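Local coordinates for protein NAD-dependent epimerase/dehydratase (Methylobacillus flagellatus KT, PDB 3GPI) that is of unknown function but, as a member of the NAD-dependent epimerase/dehydratase family, probably binds a dinucleotide cofactor through its Rossmann-type domain, at residues V104-S109 / A142-Y147; Y113-E118 / E123-I128; P127-F132 / R136-E141. All blocks are in the same frame, centred on the assembly; numbering follows the deposited sequence.

Contact 1: residues V104-S109 / A142-Y147; sequences VFFVSS and ALLAAY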
loop_
_atom_site.group_PDB
_atom_site.type_symbol
_atom_site.label_atom_id
_atom_site.label_comp_id
_atom_site.label_asym_id
_atom_site.label_seq_id
_atom_site.Cartn_x
_atom_site.Cartn_y
_atom_site.Cartn_z
ATOM N N VAL A 104 -7.427 10.489 9.325
ATOM C CA VAL A 104 -6.150 9.817 9.134
ATOM C C VAL A 104 -6.328 8.602 8.226
ATOM O O VAL A 104 -7.143 7.738 8.507
ATOM C CB VAL A 104 -5.575 9.339 10.453
ATOM C CG1 VAL A 104 -4.262 8.604 10.209
ATOM C CG2 VAL A 104 -5.362 10.503 11.388
ATOM N N PHE A 105 -5.593 8.539 7.118
ATOM C CA PHE A 105 -5.518 7.331 6.290
ATOM C C PHE A 105 -4.227 6.623 6.630
ATOM O O PHE A 105 -3.135 7.215 6.507
ATOM C CB PHE A 105 -5.570 7.669 4.796
ATOM C CG PHE A 105 -6.877 8.239 4.347
ATOM C CD1 PHE A 105 -7.920 7.390 4.013
ATOM C CD2 PHE A 105 -7.110 9.622 4.309
ATOM C CE1 PHE A 105 -9.130 7.889 3.595
ATOM C CE2 PHE A 105 -8.346 10.124 3.888
ATOM C CZ PHE A 105 -9.353 9.270 3.539
ATOM N N PHE A 106 -4.325 5.365 7.086
ATOM C CA PHE A 106 -3.142 4.665 7.521
ATOM C C PHE A 106 -2.907 3.486 6.595
ATOM O O PHE A 106 -3.806 2.627 6.458
ATOM C CB PHE A 106 -3.359 4.205 8.968
ATOM C CG PHE A 106 -2.250 3.359 9.516
ATOM C CD1 PHE A 106 -1.079 3.935 9.988
ATOM C CD2 PHE A 106 -2.385 1.979 9.561
ATOM C CE1 PHE A 106 -0.021 3.138 10.487
ATOM C CE2 PHE A 106 -1.353 1.173 10.062
ATOM C CZ PHE A 106 -0.178 1.743 10.516
ATOM N N VAL A 107 -1.714 3.418 6.002
ATOM C CA VAL A 107 -1.384 2.331 5.086
ATOM C C VAL A 107 -0.807 1.195 5.896
ATOM O O VAL A 107 0.293 1.258 6.431
ATOM C CB VAL A 107 -0.419 2.758 3.969
ATOM C CG1 VAL A 107 -0.116 1.595 3.034
ATOM C CG2 VAL A 107 -0.984 3.960 3.180
ATOM N N SER A 108 -1.585 0.141 5.957
ATOM C CA SER A 108 -1.192 -1.083 6.658
ATOM C C SER A 108 -0.883 -2.146 5.616
ATOM O O SER A 108 -0.671 -1.843 4.433
ATOM C CB SER A 108 -2.360 -1.471 7.530
ATOM O OG SER A 108 -2.094 -2.634 8.329
ATOM N N SER A 109 -0.864 -3.411 6.038
ATOM C CA SER A 109 -0.502 -4.521 5.175
ATOM C C SER A 109 -1.416 -5.709 5.385
ATOM O O SER A 109 -1.772 -6.006 6.526
ATOM C CB SER A 109 0.911 -4.985 5.570
ATOM O OG SER A 109 1.264 -6.172 4.859
ATOM N N ALA A 142 -3.948 -0.116 16.051
ATOM C CA ALA A 142 -4.845 -0.135 17.214
ATOM C C ALA A 142 -5.127 1.264 17.710
ATOM O O ALA A 142 -6.263 1.571 18.121
ATOM C CB ALA A 142 -4.231 -0.970 18.330
ATOM N N LEU A 143 -4.076 2.077 17.671
ATOM C CA LEU A 143 -4.066 3.467 18.097
ATOM C C LEU A 143 -5.182 4.254 17.434
ATOM O O LEU A 143 -5.946 4.966 18.081
ATOM C CB LEU A 143 -2.718 4.072 17.731
ATOM C CG LEU A 143 -2.233 5.369 18.384
ATOM C CD1 LEU A 143 -2.220 5.271 19.938
ATOM C CD2 LEU A 143 -0.859 5.690 17.872
ATOM N N LEU A 144 -5.310 4.098 16.129
ATOM C CA LEU A 144 -6.328 4.840 15.400
ATOM C C LEU A 144 -7.780 4.653 15.857
ATOM O O LEU A 144 -8.666 5.335 15.333
ATOM C CB LEU A 144 -6.210 4.525 13.913
ATOM C CG LEU A 144 -4.858 4.922 13.338
ATOM C CD1 LEU A 144 -4.725 4.441 11.895
ATOM C CD2 LEU A 144 -4.655 6.416 13.433
ATOM N N ALA A 145 -8.045 3.761 16.827
ATOM C CA ALA A 145 -9.432 3.527 17.277
ATOM C C ALA A 145 -10.150 4.809 17.745
ATOM O O ALA A 145 -11.369 4.930 17.564
ATOM C CB ALA A 145 -9.483 2.453 18.387
ATOM N N ALA A 146 -9.382 5.738 18.310
ATOM C CA ALA A 146 -9.909 7.015 18.836
ATOM C C ALA A 146 -9.983 8.132 17.815
ATOM O O ALA A 146 -10.485 9.219 18.114
ATOM C CB ALA A 146 -9.086 7.480 20.008
ATOM N N TYR A 147 -9.448 7.884 16.620
ATOM C CA TYR A 147 -9.389 8.893 15.572
ATOM C C TYR A 147 -10.376 8.624 14.454
ATOM O O TYR A 147 -10.661 7.485 14.132
ATOM C CB TYR A 147 -8.001 8.888 14.950
ATOM C CG TYR A 147 -6.955 9.443 15.869
ATOM C CD1 TYR A 147 -6.464 8.668 16.924
ATOM C CD2 TYR A 147 -6.467 10.738 15.690
ATOM C CE1 TYR A 147 -5.523 9.174 17.796
ATOM C CE2 TYR A 147 -5.507 11.264 16.556
ATOM C CZ TYR A 147 -5.043 10.464 17.599
ATOM O OH TYR A 147 -4.092 10.981 18.451
#
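L144 drives its forked end between V104 and F106, two residues of strand 103-109 that turn their side chains toward the end of helix 132-143. One branch, CD1, presses on the root of the F106 side chain, with L144 CD1 only 3.2 Å from F106 CB and 3.6 Å from F106 CG, a tight fit for two carbons. The other branch takes the valine: L144 CD2 lies 3.9 Å from V104 CG1, the two side chains crossing nearly at right angles. A chi1 of 175° carries the F106 ring on to M137, A140 and E141 of the helix and to L89 of helix 86-95. At the margin, V104 CG2 approaches Y147 CD2 at 4.4 Å, a looser touch. L144 is positioned by the winding down of the helix into a 3-10 turn, where Y147 N bonds to L144 O at 3.0 Å. Beyond it the chain enters strand 149-158, which pairs in parallel with 103-109 through V104 and F106, so this is helix-on-sheet packing of the Rossmann kind. Across the two segments the contact is wholly apolar, held by shape and burial rather than directed bonds.

Contact 2: residues Y113-E118 / E123-I128; sequences YGQEVE and EDTPPI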
loop_
_atom_site.group_PDB
_atom_site.type_symbol
_atom_site.label_atom_id
_atom_site.label_comp_id
_atom_site.label_asym_id
_atom_site.label_seq_id
_atom_site.Cartn_x
_atom_site.Cartn_y
_atom_site.Cartn_z
ATOM N N TYR A 113 -2.834 -10.704 8.202
ATOM C CA TYR A 113 -3.559 -11.976 8.092
ATOM C C TYR A 113 -2.523 -13.071 7.979
ATOM O O TYR A 113 -2.141 -13.466 6.871
ATOM C CB TYR A 113 -4.461 -11.982 6.845
ATOM C CG TYR A 113 -5.568 -10.968 6.882
ATOM C CD1 TYR A 113 -6.722 -11.185 7.628
ATOM C CD2 TYR A 113 -5.483 -9.803 6.128
ATOM C CE1 TYR A 113 -7.744 -10.250 7.639
ATOM C CE2 TYR A 113 -6.495 -8.872 6.139
ATOM C CZ TYR A 113 -7.618 -9.099 6.879
ATOM O OH TYR A 113 -8.628 -8.146 6.874
ATOM N N GLY A 114 -2.035 -13.563 9.108
ATOM C CA GLY A 114 -0.997 -14.582 9.064
ATOM C C GLY A 114 -1.599 -15.972 8.861
ATOM O O GLY A 114 -0.852 -16.930 8.610
ATOM N N GLN A 115 -2.911 -16.117 9.005
ATOM C CA GLN A 115 -3.553 -17.424 8.804
ATOM C C GLN A 115 -3.389 -17.852 7.355
ATOM O O GLN A 115 -3.432 -17.020 6.443
ATOM C CB GLN A 115 -5.031 -17.413 9.179
ATOM C CG GLN A 115 -5.885 -16.340 8.469
ATOM C CD GLN A 115 -6.091 -15.121 9.342
ATOM O OE1 GLN A 115 -5.164 -14.363 9.655
ATOM N NE2 GLN A 115 -7.341 -14.917 9.730
ATOM N N GLU A 116 -3.091 -19.128 7.147
ATOM C CA GLU A 116 -2.997 -19.693 5.814
ATOM C C GLU A 116 -4.231 -20.534 5.583
ATOM O O GLU A 116 -4.482 -21.537 6.284
ATOM C CB GLU A 116 -1.717 -20.524 5.673
ATOM C CG GLU A 116 -0.487 -19.736 5.926
ATOM C CD GLU A 116 0.731 -20.334 5.277
ATOM O OE1 GLU A 116 1.622 -20.754 6.035
ATOM O OE2 GLU A 116 0.808 -20.403 4.037
ATOM N N VAL A 117 -5.048 -20.100 4.646
ATOM C CA VAL A 117 -6.324 -20.735 4.405
ATOM C C VAL A 117 -6.624 -20.733 2.937
ATOM O O VAL A 117 -6.304 -19.767 2.220
ATOM C CB VAL A 117 -7.490 -20.047 5.172
ATOM C CG1 VAL A 117 -7.436 -20.353 6.645
ATOM C CG2 VAL A 117 -7.480 -18.538 4.951
ATOM N N GLU A 118 -7.271 -21.804 2.481
ATOM C CA GLU A 118 -7.698 -21.894 1.094
ATOM C C GLU A 118 -9.112 -21.320 1.000
ATOM O O GLU A 118 -10.082 -21.999 0.619
ATOM C CB GLU A 118 -7.649 -23.352 0.624
ATOM C CG GLU A 118 -6.231 -23.911 0.519
ATOM C CD GLU A 118 -5.397 -23.184 -0.525
ATOM O OE1 GLU A 118 -5.849 -23.049 -1.686
ATOM O OE2 GLU A 118 -4.291 -22.730 -0.171
ATOM N N GLU A 123 -12.466 -7.840 5.287
ATOM C CA GLU A 123 -12.285 -6.996 6.470
ATOM C C GLU A 123 -13.003 -7.535 7.702
ATOM O O GLU A 123 -12.636 -7.167 8.834
ATOM C CB GLU A 123 -12.772 -5.554 6.197
ATOM C CG GLU A 123 -12.051 -4.802 5.032
ATOM C CD GLU A 123 -12.594 -5.162 3.627
ATOM O OE1 GLU A 123 -13.499 -6.022 3.449
ATOM O OE2 GLU A 123 -12.096 -4.594 2.630
ATOM N N ASP A 124 -13.989 -8.402 7.479
ATOM C CA ASP A 124 -14.721 -8.996 8.608
ATOM C C ASP A 124 -13.951 -10.121 9.282
ATOM O O ASP A 124 -14.256 -10.504 10.411
ATOM C CB ASP A 124 -16.070 -9.542 8.148
ATOM C CG ASP A 124 -17.002 -8.476 7.590
ATOM O OD1 ASP A 124 -16.845 -7.272 7.872
ATOM O OD2 ASP A 124 -17.942 -8.887 6.878
ATOM N N THR A 125 -12.955 -10.660 8.594
ATOM C CA THR A 125 -12.146 -11.760 9.121
ATOM C C THR A 125 -11.126 -11.237 10.146
ATOM O O THR A 125 -10.292 -10.371 9.811
ATOM C CB THR A 125 -11.310 -12.398 7.965
ATOM O OG1 THR A 125 -12.168 -12.699 6.854
ATOM C CG2 THR A 125 -10.593 -13.678 8.483
ATOM N N PRO A 126 -11.135 -11.742 11.396
ATOM C CA PRO A 126 -10.114 -11.235 12.301
ATOM C C PRO A 126 -8.714 -11.685 11.877
ATOM O O PRO A 126 -8.516 -12.869 11.642
ATOM C CB PRO A 126 -10.489 -11.856 13.670
ATOM C CG PRO A 126 -11.908 -12.307 13.511
ATOM C CD PRO A 126 -12.086 -12.651 12.074
ATOM N N PRO A 127 -7.758 -10.748 11.762
ATOM C CA PRO A 127 -6.404 -11.143 11.384
ATOM C C PRO A 127 -5.683 -11.841 12.545
ATOM O O PRO A 127 -5.774 -11.404 13.697
ATOM C CB PRO A 127 -5.710 -9.808 11.065
ATOM C CG PRO A 127 -6.475 -8.792 11.855
ATOM C CD PRO A 127 -7.895 -9.279 11.833
ATOM N N ILE A 128 -4.982 -12.926 12.218
ATOM C CA ILE A 128 -4.161 -13.642 13.191
ATOM C C ILE A 128 -2.716 -13.424 12.753
ATOM O O ILE A 128 -2.255 -14.064 11.810
ATOM C CB ILE A 128 -4.527 -15.153 13.246
ATOM C CG1 ILE A 128 -6.019 -15.359 13.534
ATOM C CG2 ILE A 128 -3.683 -15.858 14.344
ATOM C CD1 ILE A 128 -6.458 -16.799 13.651
#
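The backbones of G114 and I128 come together in two irregular loops flanking the short strand 120-121, where G114 N makes a weak, bent hydrogen bond of 2.8 Å to I128 O. Next to it, the amide of Q115 binds the opposite backbone twice: I128 N donates to Q115 OE1 at 2.9 Å, nearly straight (165°), and Q115 NE2 donates to P126 O at 3.0 Å, with the acceptor in the amide plane. The Q115 side chain gets there by a bend at chi2 (-98°). Y113 meets P127 through its ring: P127 CB sits off-centre over it, 4.3 Å from the centroid of Y113, a CH-pi contact. At the ring's edge, Y113 CE1 lies 3.4 Å from T125 O. The Y113 hydroxyl is bonded to R153 of strand 149-158, while T125 OG1 makes a local bond to D122 N. Y113 and G114 end a sequence resembling the SSxxVYG motif of extended short-chain dehydrogenases, and 123-128 leads on to helix 132-143. Using both donor and acceptor, Q115 substitutes for backbone pairing beside two prolines, whose own nitrogens have no hydrogen to give; the two bonds should hold its amide against rotation.

Contact 3: residues P127-F132 / R136-E141; sequences PIAKDF and RMLEAE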
loop_
_atom_site.group_PDB
_atom_site.type_symbol
_atom_site.label_atom_id
_atom_site.label_comp_id
_atom_site.label_asym_id
_atom_site.label_seq_id
_atom_site.Cartn_x
_atom_site.Cartn_y
_atom_site.Cartn_z
ATOM N N PRO A 127 -7.758 -10.748 11.762
ATOM C CA PRO A 127 -6.404 -11.143 11.384
ATOM C C PRO A 127 -5.683 -11.841 12.545
ATOM O O PRO A 127 -5.774 -11.404 13.697
ATOM C CB PRO A 127 -5.710 -9.808 11.065
ATOM C CG PRO A 127 -6.475 -8.792 11.855
ATOM C CD PRO A 127 -7.895 -9.279 11.833
ATOM N N ILE A 128 -4.982 -12.926 12.218
ATOM C CA ILE A 128 -4.161 -13.642 13.191
ATOM C C ILE A 128 -2.716 -13.424 12.753
ATOM O O ILE A 128 -2.255 -14.064 11.810
ATOM C CB ILE A 128 -4.527 -15.153 13.246
ATOM C CG1 ILE A 128 -6.019 -15.359 13.534
ATOM C CG2 ILE A 128 -3.683 -15.858 14.344
ATOM C CD1 ILE A 128 -6.458 -16.799 13.651
ATOM N N ALA A 129 -2.028 -12.497 13.422
ATOM C CA ALA A 129 -0.659 -12.145 13.047
ATOM C C ALA A 129 0.236 -13.278 13.456
ATOM O O ALA A 129 0.055 -13.858 14.540
ATOM C CB ALA A 129 -0.222 -10.853 13.708
ATOM N N LYS A 130 1.185 -13.613 12.593
ATOM C CA LYS A 130 2.060 -14.755 12.890
ATOM C C LYS A 130 3.498 -14.362 12.902
ATOM O O LYS A 130 4.377 -15.236 13.013
ATOM C CB LYS A 130 1.924 -15.849 11.849
ATOM C CG LYS A 130 0.558 -16.081 11.260
ATOM C CD LYS A 130 -0.462 -16.569 12.288
ATOM C CE LYS A 130 0.200 -17.422 13.363
ATOM N NZ LYS A 130 -0.792 -17.883 14.327
ATOM N N ASP A 131 3.780 -13.081 12.718
ATOM C CA ASP A 131 5.158 -12.636 12.822
ATOM C C ASP A 131 5.246 -11.269 13.450
ATOM O O ASP A 131 4.221 -10.620 13.684
ATOM C CB ASP A 131 5.865 -12.666 11.450
ATOM C CG ASP A 131 5.259 -11.688 10.460
ATOM O OD1 ASP A 131 4.256 -11.044 10.767
ATOM O OD2 ASP A 131 5.801 -11.575 9.343
ATOM N N PHE A 132 6.482 -10.840 13.700
ATOM C CA PHE A 132 6.781 -9.591 14.360
ATOM C C PHE A 132 6.260 -8.399 13.543
ATOM O O PHE A 132 5.710 -7.444 14.096
ATOM C CB PHE A 132 8.307 -9.567 14.529
ATOM C CG PHE A 132 8.859 -8.394 15.276
ATOM C CD1 PHE A 132 8.186 -7.825 16.352
ATOM C CD2 PHE A 132 10.129 -7.894 14.926
ATOM C CE1 PHE A 132 8.751 -6.725 17.036
ATOM C CE2 PHE A 132 10.717 -6.808 15.635
ATOM C CZ PHE A 132 10.001 -6.228 16.678
ATOM N N ARG A 136 3.484 -5.830 14.949
ATOM C CA ARG A 136 3.828 -4.408 15.008
ATOM C C ARG A 136 2.809 -3.602 14.208
ATOM O O ARG A 136 2.443 -2.494 14.585
ATOM C CB ARG A 136 5.243 -4.162 14.450
ATOM C CG ARG A 136 6.386 -4.539 15.448
ATOM C CD ARG A 136 7.746 -4.317 14.808
ATOM N NE ARG A 136 8.114 -5.375 13.851
ATOM C CZ ARG A 136 9.195 -5.353 13.067
ATOM N NH1 ARG A 136 9.449 -6.378 12.249
ATOM N NH2 ARG A 136 10.052 -4.326 13.113
ATOM N N MET A 137 2.345 -4.157 13.092
ATOM C CA MET A 137 1.379 -3.451 12.292
ATOM C C MET A 137 0.013 -3.351 12.945
ATOM O O MET A 137 -0.620 -2.286 12.954
ATOM C CB MET A 137 1.251 -4.149 10.945
ATOM C CG MET A 137 0.508 -3.328 9.926
ATOM S SD MET A 137 1.090 -1.596 9.579
ATOM C CE MET A 137 2.341 -1.880 8.464
ATOM N N LEU A 138 -0.438 -4.452 13.543
ATOM C CA LEU A 138 -1.687 -4.384 14.292
ATOM C C LEU A 138 -1.568 -3.437 15.515
ATOM O O LEU A 138 -2.547 -2.779 15.858
ATOM C CB LEU A 138 -2.210 -5.779 14.696
ATOM C CG LEU A 138 -2.646 -6.685 13.549
ATOM C CD1 LEU A 138 -2.968 -8.097 14.144
ATOM C CD2 LEU A 138 -3.834 -6.126 12.745
ATOM N N GLU A 139 -0.383 -3.357 16.133
ATOM C CA GLU A 139 -0.167 -2.434 17.244
ATOM C C GLU A 139 -0.267 -0.974 16.775
ATOM O O GLU A 139 -0.861 -0.137 17.481
ATOM C CB GLU A 139 1.183 -2.707 17.898
ATOM C CG GLU A 139 1.587 -1.687 18.934
ATOM C CD GLU A 139 2.746 -2.155 19.750
ATOM O OE1 GLU A 139 3.850 -2.321 19.188
ATOM O OE2 GLU A 139 2.539 -2.355 20.968
ATOM N N ALA A 140 0.296 -0.672 15.600
ATOM C CA ALA A 140 0.197 0.677 15.014
ATOM C C ALA A 140 -1.261 0.996 14.660
ATOM O O ALA A 140 -1.724 2.123 14.910
ATOM C CB ALA A 140 1.127 0.838 13.810
ATOM N N GLU A 141 -1.973 0.022 14.087
ATOM C CA GLU A 141 -3.381 0.174 13.728
ATOM C C GLU A 141 -4.239 0.532 14.924
ATOM O O GLU A 141 -5.132 1.378 14.821
ATOM C CB GLU A 141 -3.945 -1.115 13.121
ATOM C CG GLU A 141 -3.664 -1.327 11.629
ATOM C CD GLU A 141 -4.398 -2.522 11.066
ATOM O OE1 GLU A 141 -5.414 -2.967 11.616
ATOM O OE2 GLU A 141 -3.980 -3.042 10.022
#
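F132 and R136, one helical turn apart, lie flat on each other at the start of helix 132-143. R136 CB rests 3.3 Å from F132 O, and the arginine runs out beside the first turn. R136 CG keeps near the same oxygen, and R136 CD passes over the phenyl face, 3.6 Å from the centroid of F132, in a CH-pi contact. The chain then bends at chi3 (-77°), which brings R136 NE back over the middle of the ring and within 3.2 Å of F132 O. That NE bond is fairly straight at the hydrogen, yet the nitrogen stands well above the carbonyl plane; the regular helical bond, R136 N to F132 O at 2.9 Å, comes from the opposite face. Further out, R136 CZ sits 3.5 Å from the centroid of F132, the guanidinium and ring planes 13° apart, a stacked cation-pi pair. At the tip, R136 NH1 overlies F132 CD2, so the guanidinium is held by the ring face, by F132 O through NE and by L83 O through NH2. Two residues on, L138 turns its methyls toward the loop, L138 CD1 to A129 CB and L138 CD2 to P127 CG, each at 3.9 Å. D131 provides the N-cap, its OD1 accepting from G134 N. The helix then lies over strand 103-109, with M137 and A140 on F106; toward strand 149-158, L138 packs on R153 and E141 forms a salt bridge with it.

All three contacts lie on the chain from strand 103-109 to the start of strand 149-158, and contacts 2 and 3 are nested inside the loop that contact 1 closes. Contact 3 uses the first turns and contact 1 the C-terminal end of helix 132-143, with centres about 13 Å apart; between them S108 OG probably bonds to E141 OE2 at 2.6 Å. Contacts 2 and 3, about 11 Å apart between centres, share P127 and I128, so the loop held by Q115 leads directly to the helix start. R153 bonds to both Y113 and E141. In relatives, the end of this strand and the start of this helix, with its YxxxK motif, form the active site; here the first turn lacks a tyrosine, so the site may be atypical.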